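Long-range contact in ESX secretion system protein EccC (Thermomonospora curvata, PDB 4NH0), which forms part of the ESX (type VII) secretion system, possibly as its translocase subunit, and has weak intrinsic ATPase activity: residues 1008-1020 with 1059-1072. Sequence-based numbering, arbitrary orientation.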
loop_
_atom_site.group_PDB
_atom_site.type_symbol
_atom_site.label_atom_id
_atom_site.label_comp_id
_atom_site.label_asym_id
_atom_site.label_seq_id
_atom_site.Cartn_x
_atom_site.Cartn_y
_atom_site.Cartn_z
ATOM N N VAL A 1008 -3.472 -36.052 58.236
ATOM C CA VAL A 1008 -2.787 -36.838 57.217
ATOM C C VAL A 1008 -2.697 -38.301 57.642
ATOM O O VAL A 1008 -2.813 -39.207 56.817
ATOM C CB VAL A 1008 -1.373 -36.295 56.940
ATOM C CG1 VAL A 1008 -0.691 -37.106 55.849
ATOM C CG2 VAL A 1008 -1.441 -34.831 56.545
ATOM N N ARG A 1009 -2.505 -38.520 58.939
ATOM C CA ARG A 1009 -2.323 -39.864 59.478
ATOM C C ARG A 1009 -3.539 -40.758 59.251
ATOM O O ARG A 1009 -3.401 -41.918 58.866
ATOM C CB ARG A 1009 -2.007 -39.797 60.974
ATOM C CG ARG A 1009 -1.733 -41.151 61.609
ATOM C CD ARG A 1009 -1.422 -41.033 63.095
ATOM N NE ARG A 1009 -2.562 -40.547 63.866
ATOM C CZ ARG A 1009 -2.671 -39.311 64.344
ATOM N NH1 ARG A 1009 -1.704 -38.429 64.131
ATOM N NH2 ARG A 1009 -3.745 -38.957 65.035
ATOM N N ASP A 1010 -4.729 -40.215 59.487
ATOM C CA ASP A 1010 -5.952 -41.006 59.397
ATOM C C ASP A 1010 -6.435 -41.187 57.960
ATOM O O ASP A 1010 -7.114 -42.167 57.656
ATOM C CB ASP A 1010 -7.057 -40.372 60.246
ATOM C CG ASP A 1010 -7.112 -38.870 60.099
ATOM O OD1 ASP A 1010 -6.115 -38.290 59.626
ATOM O OD2 ASP A 1010 -8.145 -38.269 60.460
ATOM N N ILE A 1011 -6.091 -40.255 57.076
ATOM C CA ILE A 1011 -6.490 -40.386 55.678
ATOM C C ILE A 1011 -5.487 -41.227 54.903
ATOM O O ILE A 1011 -5.825 -41.810 53.878
ATOM C CB ILE A 1011 -6.651 -39.019 54.979
ATOM C CG1 ILE A 1011 -5.299 -38.324 54.809
ATOM C CG2 ILE A 1011 -7.632 -38.150 55.740
ATOM C CD1 ILE A 1011 -5.378 -37.034 54.022
ATOM N N LYS A 1012 -4.253 -41.288 55.394
ATOM C CA LYS A 1012 -3.265 -42.174 54.799
ATOM C C LYS A 1012 -3.746 -43.606 54.963
ATOM O O LYS A 1012 -3.965 -44.308 53.981
ATOM C CB LYS A 1012 -1.887 -41.984 55.437
ATOM C CG LYS A 1012 -0.855 -43.010 54.990
ATOM C CD LYS A 1012 0.558 -42.570 55.336
ATOM C CE LYS A 1012 1.556 -43.699 55.130
ATOM N NZ LYS A 1012 1.475 -44.279 53.760
ATOM N N GLY A 1013 -3.942 -44.016 56.212
ATOM C CA GLY A 1013 -4.446 -45.343 56.517
ATOM C C GLY A 1013 -5.794 -45.625 55.883
ATOM O O GLY A 1013 -6.137 -46.778 55.624
ATOM N N ALA A 1014 -6.561 -44.569 55.628
ATOM C CA ALA A 1014 -7.856 -44.703 54.974
ATOM C C ALA A 1014 -7.692 -45.096 53.511
ATOM O O ALA A 1014 -8.297 -46.063 53.050
ATOM C CB ALA A 1014 -8.645 -43.411 55.089
ATOM N N MET A 1015 -6.869 -44.345 52.784
ATOM C CA MET A 1015 -6.641 -44.621 51.372
ATOM C C MET A 1015 -5.834 -45.903 51.189
ATOM O O MET A 1015 -5.926 -46.558 50.152
ATOM C CB MET A 1015 -5.926 -43.448 50.697
ATOM C CG MET A 1015 -6.619 -42.106 50.871
ATOM S SD MET A 1015 -8.369 -42.123 50.443
ATOM C CE MET A 1015 -8.293 -42.463 48.690
ATOM N N GLU A 1016 -5.041 -46.255 52.199
ATOM C CA GLU A 1016 -4.288 -47.505 52.175
ATOM C C GLU A 1016 -5.223 -48.707 52.215
ATOM O O GLU A 1016 -4.892 -49.779 51.712
ATOM C CB GLU A 1016 -3.302 -47.576 53.346
ATOM C CG GLU A 1016 -2.126 -46.620 53.241
ATOM C CD GLU A 1016 -1.232 -46.662 54.465
ATOM O OE1 GLU A 1016 -1.608 -47.323 55.455
ATOM O OE2 GLU A 1016 -0.159 -46.025 54.442
ATOM N N ALA A 1017 -6.393 -48.521 52.816
ATOM C CA ALA A 1017 -7.384 -49.585 52.898
ATOM C C ALA A 1017 -8.032 -49.829 51.539
ATOM O O ALA A 1017 -8.513 -50.925 51.259
ATOM C CB ALA A 1017 -8.439 -49.249 53.936
ATOM N N ARG A 1018 -8.037 -48.800 50.697
ATOM C CA ARG A 1018 -8.655 -48.892 49.381
ATOM C C ARG A 1018 -7.689 -49.436 48.335
ATOM O O ARG A 1018 -8.066 -49.631 47.179
ATOM C CB ARG A 1018 -9.178 -47.526 48.939
ATOM C CG ARG A 1018 -10.294 -46.971 49.804
ATOM C CD ARG A 1018 -10.890 -45.720 49.182
ATOM N NE ARG A 1018 -11.987 -45.181 49.978
ATOM C CZ ARG A 1018 -12.717 -44.129 49.625
ATOM N NH1 ARG A 1018 -12.472 -43.504 48.482
ATOM N NH2 ARG A 1018 -13.698 -43.705 50.409
ATOM N N LEU A 1019 -6.446 -49.673 48.743
ATOM C CA LEU A 1019 -5.424 -50.184 47.834
ATOM C C LEU A 1019 -5.832 -51.529 47.242
ATOM O O LEU A 1019 -6.344 -52.394 47.949
ATOM C CB LEU A 1019 -4.080 -50.304 48.553
ATOM C CG LEU A 1019 -3.403 -48.980 48.912
ATOM C CD1 LEU A 1019 -2.097 -49.222 49.653
ATOM C CD2 LEU A 1019 -3.167 -48.144 47.666
ATOM N N PRO A 1020 -5.608 -51.698 45.932
ATOM C CA PRO A 1020 -6.053 -52.874 45.178
ATOM C C PRO A 1020 -5.384 -54.174 45.610
ATOM O O PRO A 1020 -4.158 -54.233 45.686
ATOM C CB PRO A 1020 -5.660 -52.535 43.733
ATOM C CG PRO A 1020 -5.466 -51.058 43.714
ATOM C CD PRO A 1020 -4.941 -50.714 45.065
ATOM N N PRO A 1059 3.851 -38.015 53.815
ATOM C CA PRO A 1059 3.489 -39.440 53.771
ATOM C C PRO A 1059 2.611 -39.844 52.584
ATOM O O PRO A 1059 2.652 -41.002 52.168
ATOM C CB PRO A 1059 2.724 -39.642 55.081
ATOM C CG PRO A 1059 3.255 -38.604 55.985
ATOM C CD PRO A 1059 3.501 -37.415 55.116
ATOM N N LEU A 1060 1.836 -38.907 52.048
ATOM C CA LEU A 1060 0.894 -39.217 50.975
ATOM C C LEU A 1060 1.561 -39.303 49.603
ATOM O O LEU A 1060 0.910 -39.633 48.613
ATOM C CB LEU A 1060 -0.219 -38.170 50.937
ATOM C CG LEU A 1060 -1.123 -38.102 52.169
ATOM C CD1 LEU A 1060 -2.077 -36.926 52.069
ATOM C CD2 LEU A 1060 -1.887 -39.402 52.340
ATOM N N ALA A 1061 2.858 -39.016 49.555
ATOM C CA ALA A 1061 3.589 -38.950 48.293
ATOM C C ALA A 1061 3.624 -40.288 47.559
ATOM O O ALA A 1061 3.708 -40.328 46.331
ATOM C CB ALA A 1061 5.004 -38.453 48.537
ATOM N N GLU A 1062 3.557 -41.380 48.313
ATOM C CA GLU A 1062 3.643 -42.716 47.736
ATOM C C GLU A 1062 2.288 -43.224 47.251
ATOM O O GLU A 1062 2.203 -44.269 46.606
ATOM C CB GLU A 1062 4.239 -43.691 48.756
ATOM C CG GLU A 1062 3.957 -43.325 50.207
ATOM C CD GLU A 1062 4.997 -43.887 51.160
ATOM O OE1 GLU A 1062 6.204 -43.718 50.885
ATOM O OE2 GLU A 1062 4.610 -44.496 52.180
ATOM N N LEU A 1063 1.234 -42.473 47.556
ATOM C CA LEU A 1063 -0.121 -42.875 47.193
ATOM C C LEU A 1063 -0.601 -42.167 45.930
ATOM O O LEU A 1063 -1.487 -42.657 45.231
ATOM C CB LEU A 1063 -1.088 -42.595 48.347
ATOM C CG LEU A 1063 -1.262 -43.666 49.428
ATOM C CD1 LEU A 1063 0.060 -44.031 50.087
ATOM C CD2 LEU A 1063 -2.260 -43.201 50.473
ATOM N N LEU A 1064 -0.003 -41.014 45.647
ATOM C CA LEU A 1064 -0.392 -40.185 44.506
ATOM C C LEU A 1064 -0.394 -40.897 43.143
ATOM O O LEU A 1064 -1.246 -40.601 42.307
ATOM C CB LEU A 1064 0.512 -38.952 44.433
ATOM C CG LEU A 1064 0.488 -38.057 45.674
ATOM C CD1 LEU A 1064 1.315 -36.802 45.452
ATOM C CD2 LEU A 1064 -0.941 -37.703 46.045
ATOM N N PRO A 1065 0.562 -41.814 42.895
ATOM C CA PRO A 1065 0.424 -42.542 41.628
ATOM C C PRO A 1065 -0.781 -43.478 41.618
ATOM O O PRO A 1065 -1.401 -43.675 40.573
ATOM C CB PRO A 1065 1.730 -43.338 41.535
ATOM C CG PRO A 1065 2.690 -42.585 42.379
ATOM C CD PRO A 1065 1.878 -42.051 43.514
ATOM N N GLN A 1066 -1.106 -44.042 42.775
ATOM C CA GLN A 1066 -2.224 -44.971 42.890
ATOM C C GLN A 1066 -3.529 -44.240 43.186
ATOM O O GLN A 1066 -4.529 -44.864 43.535
ATOM C CB GLN A 1066 -1.948 -46.004 43.985
ATOM C CG GLN A 1066 -0.670 -46.805 43.787
ATOM C CD GLN A 1066 -0.788 -47.832 42.679
ATOM O OE1 GLN A 1066 -1.890 -48.231 42.299
ATOM N NE2 GLN A 1066 0.350 -48.268 42.153
ATOM N N ALA A 1067 -3.517 -42.920 43.036
ATOM C CA ALA A 1067 -4.669 -42.091 43.377
ATOM C C ALA A 1067 -5.860 -42.333 42.456
ATOM O O ALA A 1067 -6.980 -41.930 42.764
ATOM C CB ALA A 1067 -4.283 -40.622 43.351
ATOM N N ARG A 1068 -5.618 -42.987 41.326
ATOM C CA ARG A 1068 -6.679 -43.255 40.365
ATOM C C ARG A 1068 -7.463 -44.506 40.747
ATOM O O ARG A 1068 -8.684 -44.551 40.606
ATOM C CB ARG A 1068 -6.097 -43.398 38.958
ATOM C CG ARG A 1068 -7.133 -43.360 37.849
ATOM C CD ARG A 1068 -6.481 -43.050 36.514
ATOM N NE ARG A 1068 -5.665 -41.841 36.584
ATOM C CZ ARG A 1068 -5.040 -41.298 35.545
ATOM N NH1 ARG A 1068 -5.138 -41.852 34.345
ATOM N NH2 ARG A 1068 -4.320 -40.196 35.705
ATOM N N ASP A 1069 -6.755 -45.519 41.237
ATOM C CA ASP A 1069 -7.389 -46.759 41.672
ATOM C C ASP A 1069 -8.137 -46.555 42.984
ATOM O O ASP A 1069 -8.985 -47.362 43.359
ATOM C CB ASP A 1069 -6.352 -47.872 41.820
ATOM C CG ASP A 1069 -5.809 -48.341 40.485
ATOM O OD1 ASP A 1069 -6.565 -48.313 39.492
ATOM O OD2 ASP A 1069 -4.627 -48.741 40.429
ATOM N N ILE A 1070 -7.810 -45.475 43.683
ATOM C CA ILE A 1070 -8.527 -45.101 44.893
ATOM C C ILE A 1070 -9.257 -43.784 44.651
ATOM O O ILE A 1070 -9.336 -43.317 43.516
ATOM C CB ILE A 1070 -7.579 -44.982 46.100
ATOM C CG1 ILE A 1070 -6.520 -43.911 45.849
ATOM C CG2 ILE A 1070 -6.911 -46.317 46.379
ATOM C CD1 ILE A 1070 -5.429 -43.873 46.898
ATOM N N GLY A 1071 -9.797 -43.185 45.707
ATOM C CA GLY A 1071 -10.570 -41.965 45.560
ATOM C C GLY A 1071 -9.854 -40.723 46.052
ATOM O O GLY A 1071 -10.442 -39.892 46.743
ATOM N N LEU A 1072 -8.586 -40.588 45.684
ATOM C CA LEU A 1072 -7.766 -39.482 46.167
ATOM C C LEU A 1072 -7.607 -38.383 45.121
ATOM O O LEU A 1072 -7.431 -38.661 43.936
ATOM C CB LEU A 1072 -6.392 -39.997 46.599
ATOM C CG LEU A 1072 -5.441 -38.992 47.251
ATOM C CD1 LEU A 1072 -6.093 -38.347 48.460
ATOM C CD2 LEU A 1072 -4.143 -39.675 47.641
#
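M1015 reaches from helix 1001-1017 into the turn that leads to strand 1072-1078, and its CE lies 3.6 Å from I1070 CG1 and 3.8 Å from L1072 CB. Two successive bends (chi2 -51°, chi3 -65°) curl the chain so that this methyl also rests against the backbone of G1071. Nearer the backbone, M1015 CB meets L1063 CD2 at 3.7 Å. The buried row continues along the helix, where L1060 puts CD1 against I1011 CD1, crossing it at about a right angle, and CG against V1008 CG1. Within the P-loop NTPase fold of the third FtsK domain, this joins a helix flanking the sheet to the connection between strands 1039-1045 and 1072-1078, away from the nucleotide sites. Past the helix, I1070 CG2 packs on R1018 CB at 3.6 Å; the R1018 guanidinium turns an edge to G1071, while its NH2 donates to A1038 O. The other side faces solvent: K1012 is only partly covered, and E1062 is exposed. K1012 crosses P1059 at about a right angle, with its CD 3.7 Å from P1059 CB, and its NZ bridges E1016 of its own helix and, at 3.5 Å, E1062 OE2. At the far end, P1020 CG touches D1069 CB at 3.8 Å.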